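Local coordinates for viral structural protein 4 (Bombyx mori cytoplasmic polyhedrosis virus, PDB 6TZ0) that probably assists the viral RNA-dependent RNA polymerase during transcription inside the capsid, binding GTP at a P-loop nucleotide site, at residues F202-A214 against Y219-T232. Residues are numbered along the deposited sequence; the frame is centred on the assembly and turned at random.
Sequences FKRPFELTASNLA and YNLSPMTRSIFNNT
Strands 204-208 and 226-230 pair in parallel, from Arg204 beside Arg226 to Leu208 beside Asn230, their axes 35° apart; Phe206 and Leu208 each bond through both N and O to the residues flanking their partner, as in Phe229 N to Phe206 O (2.9 Å). Arg226 reinforces the pairing with its side chain: bent at chi2 and chi3 (both -68°), it folds back so that NE donates to Arg204 O at 2.9 Å. Ser227 N meets that same oxygen from the opposite face of the carbonyl plane, so two donors grip it, while Arg226 NH2 adds a weak bond to Pro205 O. On this side of the sheet the Phe206 ring has Leu221 CD1 over one face, 4.0 Å from the centroid in a CH-pi contact, and NH2 of Arg226 at its edge. CZ of Phe206 points at the centre of the Tyr219 face, an edge-to-face pair with planes inclined by 50°. Tyr219 OH then donates to Asn212 O on a lone pair (2.8 Å). Helix 236-242 packs through Ile239 against Leu208 on the same side. Across the sheet, the extended Glu207 runs alongside Phe229 and takes a bond from Asn231 ND2, which also bonds Ser317. The whole is a small two-stranded parallel sheet joined by an irregular loop, well away from the GTP sites.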
loop_
_atom_site.group_PDB
_atom_site.type_symbol
_atom_site.label_atom_id
_atom_site.label_comp_id
_atom_site.label_asym_id
_atom_site.label_seq_id
_atom_site.Cartn_x
_atom_site.Cartn_y
_atom_site.Cartn_z
ATOM N N PHE B 202 -32.747 -23.113 -35.930
ATOM C CA PHE B 202 -33.996 -22.812 -35.256
ATOM C C PHE B 202 -35.103 -22.536 -36.263
ATOM O O PHE B 202 -34.860 -22.352 -37.455
ATOM C CB PHE B 202 -33.824 -21.618 -34.311
ATOM C CG PHE B 202 -32.958 -21.912 -33.125
ATOM C CD1 PHE B 202 -33.482 -22.547 -32.017
ATOM C CD2 PHE B 202 -31.619 -21.565 -33.120
ATOM C CE1 PHE B 202 -32.695 -22.821 -30.929
ATOM C CE2 PHE B 202 -30.827 -21.842 -32.029
ATOM C CZ PHE B 202 -31.367 -22.469 -30.935
ATOM N N LYS B 203 -36.335 -22.518 -35.766
ATOM C CA LYS B 203 -37.458 -22.078 -36.579
ATOM C C LYS B 203 -37.401 -20.571 -36.777
ATOM O O LYS B 203 -37.131 -19.818 -35.841
ATOM C CB LYS B 203 -38.779 -22.453 -35.919
ATOM C CG LYS B 203 -39.074 -23.924 -35.856
ATOM C CD LYS B 203 -40.421 -24.144 -35.213
ATOM C CE LYS B 203 -40.882 -25.574 -35.353
ATOM N NZ LYS B 203 -40.038 -26.496 -34.569
ATOM N N ARG B 204 -37.660 -20.132 -37.996
ATOM C CA ARG B 204 -37.660 -18.705 -38.282
ATOM C C ARG B 204 -39.031 -18.116 -37.960
ATOM O O ARG B 204 -40.041 -18.633 -38.435
ATOM C CB ARG B 204 -37.303 -18.446 -39.742
ATOM C CG ARG B 204 -37.278 -16.969 -40.117
ATOM C CD ARG B 204 -36.104 -16.255 -39.461
ATOM N NE ARG B 204 -36.130 -14.805 -39.652
ATOM C CZ ARG B 204 -35.548 -14.162 -40.658
ATOM N NH1 ARG B 204 -34.892 -14.841 -41.583
ATOM N NH2 ARG B 204 -35.623 -12.841 -40.743
ATOM N N PRO B 205 -39.107 -17.063 -37.151
ATOM C CA PRO B 205 -40.413 -16.516 -36.769
ATOM C C PRO B 205 -41.119 -15.804 -37.911
ATOM O O PRO B 205 -40.497 -15.285 -38.838
ATOM C CB PRO B 205 -40.068 -15.531 -35.646
ATOM C CG PRO B 205 -38.784 -15.995 -35.130
ATOM C CD PRO B 205 -38.035 -16.526 -36.303
ATOM N N PHE B 206 -42.444 -15.777 -37.821
ATOM C CA PHE B 206 -43.292 -15.057 -38.756
ATOM C C PHE B 206 -44.293 -14.234 -37.966
ATOM O O PHE B 206 -45.031 -14.777 -37.141
ATOM C CB PHE B 206 -44.023 -16.009 -39.701
ATOM C CG PHE B 206 -44.867 -15.312 -40.723
ATOM C CD1 PHE B 206 -44.288 -14.721 -41.826
ATOM C CD2 PHE B 206 -46.240 -15.250 -40.578
ATOM C CE1 PHE B 206 -45.059 -14.077 -42.763
ATOM C CE2 PHE B 206 -47.012 -14.602 -41.510
ATOM C CZ PHE B 206 -46.420 -14.022 -42.606
ATOM N N GLU B 207 -44.332 -12.936 -38.232
ATOM C CA GLU B 207 -45.150 -12.011 -37.463
ATOM C C GLU B 207 -46.513 -11.829 -38.115
ATOM O O GLU B 207 -46.601 -11.389 -39.264
ATOM C CB GLU B 207 -44.439 -10.668 -37.340
ATOM C CG GLU B 207 -45.233 -9.618 -36.608
ATOM C CD GLU B 207 -44.456 -8.336 -36.412
ATOM O OE1 GLU B 207 -43.282 -8.281 -36.833
ATOM O OE2 GLU B 207 -45.020 -7.377 -35.848
ATOM N N LEU B 208 -47.569 -12.156 -37.376
ATOM C CA LEU B 208 -48.931 -11.839 -37.777
ATOM C C LEU B 208 -49.294 -10.476 -37.207
ATOM O O LEU B 208 -49.208 -10.273 -35.997
ATOM C CB LEU B 208 -49.911 -12.897 -37.276
ATOM C CG LEU B 208 -49.821 -14.303 -37.854
ATOM C CD1 LEU B 208 -50.775 -15.218 -37.125
ATOM C CD2 LEU B 208 -50.139 -14.273 -39.328
ATOM N N THR B 209 -49.686 -9.547 -38.065
ATOM C CA THR B 209 -50.180 -8.250 -37.624
ATOM C C THR B 209 -51.632 -8.110 -38.059
ATOM O O THR B 209 -52.245 -9.054 -38.547
ATOM C CB THR B 209 -49.319 -7.107 -38.164
ATOM O OG1 THR B 209 -49.347 -7.111 -39.594
ATOM C CG2 THR B 209 -47.889 -7.243 -37.696
ATOM N N ALA B 210 -52.191 -6.918 -37.864
ATOM C CA ALA B 210 -53.583 -6.683 -38.219
ATOM C C ALA B 210 -53.800 -6.593 -39.721
ATOM O O ALA B 210 -54.910 -6.859 -40.190
ATOM C CB ALA B 210 -54.090 -5.408 -37.547
ATOM N N SER B 211 -52.772 -6.225 -40.480
ATOM C CA SER B 211 -52.856 -6.191 -41.932
ATOM C C SER B 211 -52.337 -7.460 -42.585
ATOM O O SER B 211 -52.764 -7.798 -43.691
ATOM C CB SER B 211 -52.067 -4.998 -42.472
ATOM O OG SER B 211 -50.684 -5.172 -42.230
ATOM N N ASN B 212 -51.429 -8.162 -41.916
ATOM C CA ASN B 212 -50.805 -9.369 -42.436
ATOM C C ASN B 212 -51.728 -10.574 -42.357
ATOM O O ASN B 212 -51.512 -11.555 -43.074
ATOM C CB ASN B 212 -49.539 -9.650 -41.621
ATOM C CG ASN B 212 -48.575 -10.579 -42.308
ATOM O OD1 ASN B 212 -48.759 -10.951 -43.462
ATOM N ND2 ASN B 212 -47.536 -10.973 -41.590
ATOM N N LEU B 213 -52.761 -10.499 -41.527
ATOM C CA LEU B 213 -53.441 -11.678 -41.008
ATOM C C LEU B 213 -54.266 -12.401 -42.064
ATOM O O LEU B 213 -55.199 -11.835 -42.639
ATOM C CB LEU B 213 -54.301 -11.269 -39.820
ATOM C CG LEU B 213 -55.289 -12.263 -39.242
ATOM C CD1 LEU B 213 -55.185 -12.259 -37.770
ATOM C CD2 LEU B 213 -56.635 -11.709 -39.600
ATOM N N ALA B 214 -53.927 -13.668 -42.284
ATOM C CA ALA B 214 -54.673 -14.564 -43.154
ATOM C C ALA B 214 -54.357 -15.992 -42.733
ATOM O O ALA B 214 -53.612 -16.226 -41.779
ATOM C CB ALA B 214 -54.329 -14.327 -44.625
ATOM N N TYR B 219 -49.414 -17.971 -47.415
ATOM C CA TYR B 219 -47.970 -17.891 -47.484
ATOM C C TYR B 219 -47.438 -19.317 -47.586
ATOM O O TYR B 219 -48.189 -20.290 -47.525
ATOM C CB TYR B 219 -47.440 -17.148 -46.260
ATOM C CG TYR B 219 -48.147 -15.831 -46.046
ATOM C CD1 TYR B 219 -47.821 -14.708 -46.789
ATOM C CD2 TYR B 219 -49.176 -15.722 -45.111
ATOM C CE1 TYR B 219 -48.488 -13.513 -46.597
ATOM C CE2 TYR B 219 -49.843 -14.537 -44.918
ATOM C CZ TYR B 219 -49.498 -13.440 -45.665
ATOM O OH TYR B 219 -50.160 -12.256 -45.465
ATOM N N ASN B 220 -46.133 -19.461 -47.750
ATOM C CA ASN B 220 -45.568 -20.807 -47.828
ATOM C C ASN B 220 -45.155 -21.315 -46.454
ATOM O O ASN B 220 -44.019 -21.725 -46.235
ATOM C CB ASN B 220 -44.393 -20.827 -48.795
ATOM C CG ASN B 220 -44.829 -20.788 -50.243
ATOM O OD1 ASN B 220 -45.762 -21.482 -50.634
ATOM N ND2 ASN B 220 -44.156 -19.973 -51.045
ATOM N N LEU B 221 -46.085 -21.295 -45.512
ATOM C CA LEU B 221 -45.758 -21.601 -44.133
ATOM C C LEU B 221 -46.052 -23.061 -43.834
ATOM O O LEU B 221 -46.972 -23.660 -44.395
ATOM C CB LEU B 221 -46.534 -20.694 -43.182
ATOM C CG LEU B 221 -46.216 -19.204 -43.339
ATOM C CD1 LEU B 221 -47.038 -18.384 -42.380
ATOM C CD2 LEU B 221 -44.752 -18.927 -43.156
ATOM N N SER B 222 -45.253 -23.630 -42.939
ATOM C CA SER B 222 -45.351 -25.028 -42.557
ATOM C C SER B 222 -45.042 -25.129 -41.074
ATOM O O SER B 222 -44.346 -24.260 -40.537
ATOM C CB SER B 222 -44.385 -25.889 -43.382
ATOM O OG SER B 222 -43.048 -25.514 -43.143
ATOM N N PRO B 223 -45.568 -26.146 -40.375
ATOM C CA PRO B 223 -45.286 -26.255 -38.936
ATOM C C PRO B 223 -43.835 -26.548 -38.630
ATOM O O PRO B 223 -43.322 -26.076 -37.610
ATOM C CB PRO B 223 -46.181 -27.418 -38.488
ATOM C CG PRO B 223 -47.212 -27.536 -39.518
ATOM C CD PRO B 223 -46.568 -27.140 -40.801
ATOM N N MET B 224 -43.154 -27.290 -39.491
ATOM C CA MET B 224 -41.805 -27.763 -39.233
ATOM C C MET B 224 -40.734 -26.742 -39.575
ATOM O O MET B 224 -39.549 -27.073 -39.508
ATOM C CB MET B 224 -41.552 -29.049 -40.021
ATOM C CG MET B 224 -42.394 -30.226 -39.572
ATOM S SD MET B 224 -44.101 -30.094 -40.133
ATOM C CE MET B 224 -44.706 -31.743 -39.791
ATOM N N THR B 225 -41.103 -25.544 -39.950
ATOM C CA THR B 225 -40.111 -24.567 -40.375
ATOM C C THR B 225 -40.259 -23.225 -39.674
ATOM O O THR B 225 -39.254 -22.589 -39.355
ATOM C CB THR B 225 -40.216 -24.404 -41.906
ATOM O OG1 THR B 225 -40.054 -25.685 -42.523
ATOM C CG2 THR B 225 -39.157 -23.464 -42.461
ATOM N N ARG B 226 -41.480 -22.790 -39.395
ATOM C CA ARG B 226 -41.720 -21.438 -38.924
ATOM C C ARG B 226 -42.410 -21.461 -37.568
ATOM O O ARG B 226 -43.174 -22.378 -37.256
ATOM C CB ARG B 226 -42.579 -20.660 -39.926
ATOM C CG ARG B 226 -42.014 -20.632 -41.334
ATOM C CD ARG B 226 -40.740 -19.828 -41.441
ATOM N NE ARG B 226 -40.914 -18.396 -41.241
ATOM C CZ ARG B 226 -41.159 -17.536 -42.221
ATOM N NH1 ARG B 226 -41.273 -17.972 -43.465
ATOM N NH2 ARG B 226 -41.290 -16.245 -41.964
ATOM N N SER B 227 -42.126 -20.446 -36.766
ATOM C CA SER B 227 -42.836 -20.186 -35.525
ATOM C C SER B 227 -43.608 -18.885 -35.675
ATOM O O SER B 227 -43.362 -18.101 -36.593
ATOM C CB SER B 227 -41.871 -20.122 -34.342
ATOM O OG SER B 227 -40.980 -19.039 -34.474
ATOM N N ILE B 228 -44.558 -18.657 -34.779
ATOM C CA ILE B 228 -45.552 -17.608 -34.956
ATOM C C ILE B 228 -45.405 -16.569 -33.858
ATOM O O ILE B 228 -45.413 -16.905 -32.671
ATOM C CB ILE B 228 -46.974 -18.189 -34.974
ATOM C CG1 ILE B 228 -47.133 -19.136 -36.154
ATOM C CG2 ILE B 228 -48.019 -17.098 -35.008
ATOM C CD1 ILE B 228 -46.914 -18.475 -37.487
ATOM N N PHE B 229 -45.284 -15.309 -34.258
ATOM C CA PHE B 229 -45.327 -14.174 -33.347
ATOM C C PHE B 229 -46.658 -13.456 -33.534
ATOM O O PHE B 229 -46.846 -12.718 -34.502
ATOM C CB PHE B 229 -44.137 -13.256 -33.581
ATOM C CG PHE B 229 -44.191 -11.987 -32.802
ATOM C CD1 PHE B 229 -44.277 -12.008 -31.424
ATOM C CD2 PHE B 229 -44.077 -10.771 -33.438
ATOM C CE1 PHE B 229 -44.317 -10.837 -30.708
ATOM C CE2 PHE B 229 -44.101 -9.597 -32.725
ATOM C CZ PHE B 229 -44.220 -9.631 -31.360
ATOM N N ASN B 230 -47.573 -13.672 -32.596
ATOM C CA ASN B 230 -48.905 -13.082 -32.640
ATOM C C ASN B 230 -48.820 -11.626 -32.198
ATOM O O ASN B 230 -48.585 -11.336 -31.023
ATOM C CB ASN B 230 -49.847 -13.878 -31.744
ATOM C CG ASN B 230 -51.298 -13.492 -31.910
ATOM O OD1 ASN B 230 -51.648 -12.638 -32.717
ATOM N ND2 ASN B 230 -52.154 -14.121 -31.126
ATOM N N ASN B 231 -49.036 -10.710 -33.130
ATOM C CA ASN B 231 -49.044 -9.279 -32.860
ATOM C C ASN B 231 -50.291 -8.661 -33.473
ATOM O O ASN B 231 -50.262 -7.574 -34.050
ATOM C CB ASN B 231 -47.772 -8.629 -33.398
ATOM C CG ASN B 231 -47.507 -7.261 -32.798
ATOM O OD1 ASN B 231 -48.270 -6.771 -31.971
ATOM N ND2 ASN B 231 -46.419 -6.637 -33.223
ATOM N N THR B 232 -51.407 -9.369 -33.377
ATOM C CA THR B 232 -52.659 -8.919 -33.957
ATOM C C THR B 232 -53.563 -8.217 -32.957
ATOM O O THR B 232 -54.568 -7.628 -33.364
ATOM C CB THR B 232 -53.404 -10.108 -34.561
ATOM O OG1 THR B 232 -53.698 -11.055 -33.530
ATOM C CG2 THR B 232 -52.543 -10.782 -35.602
#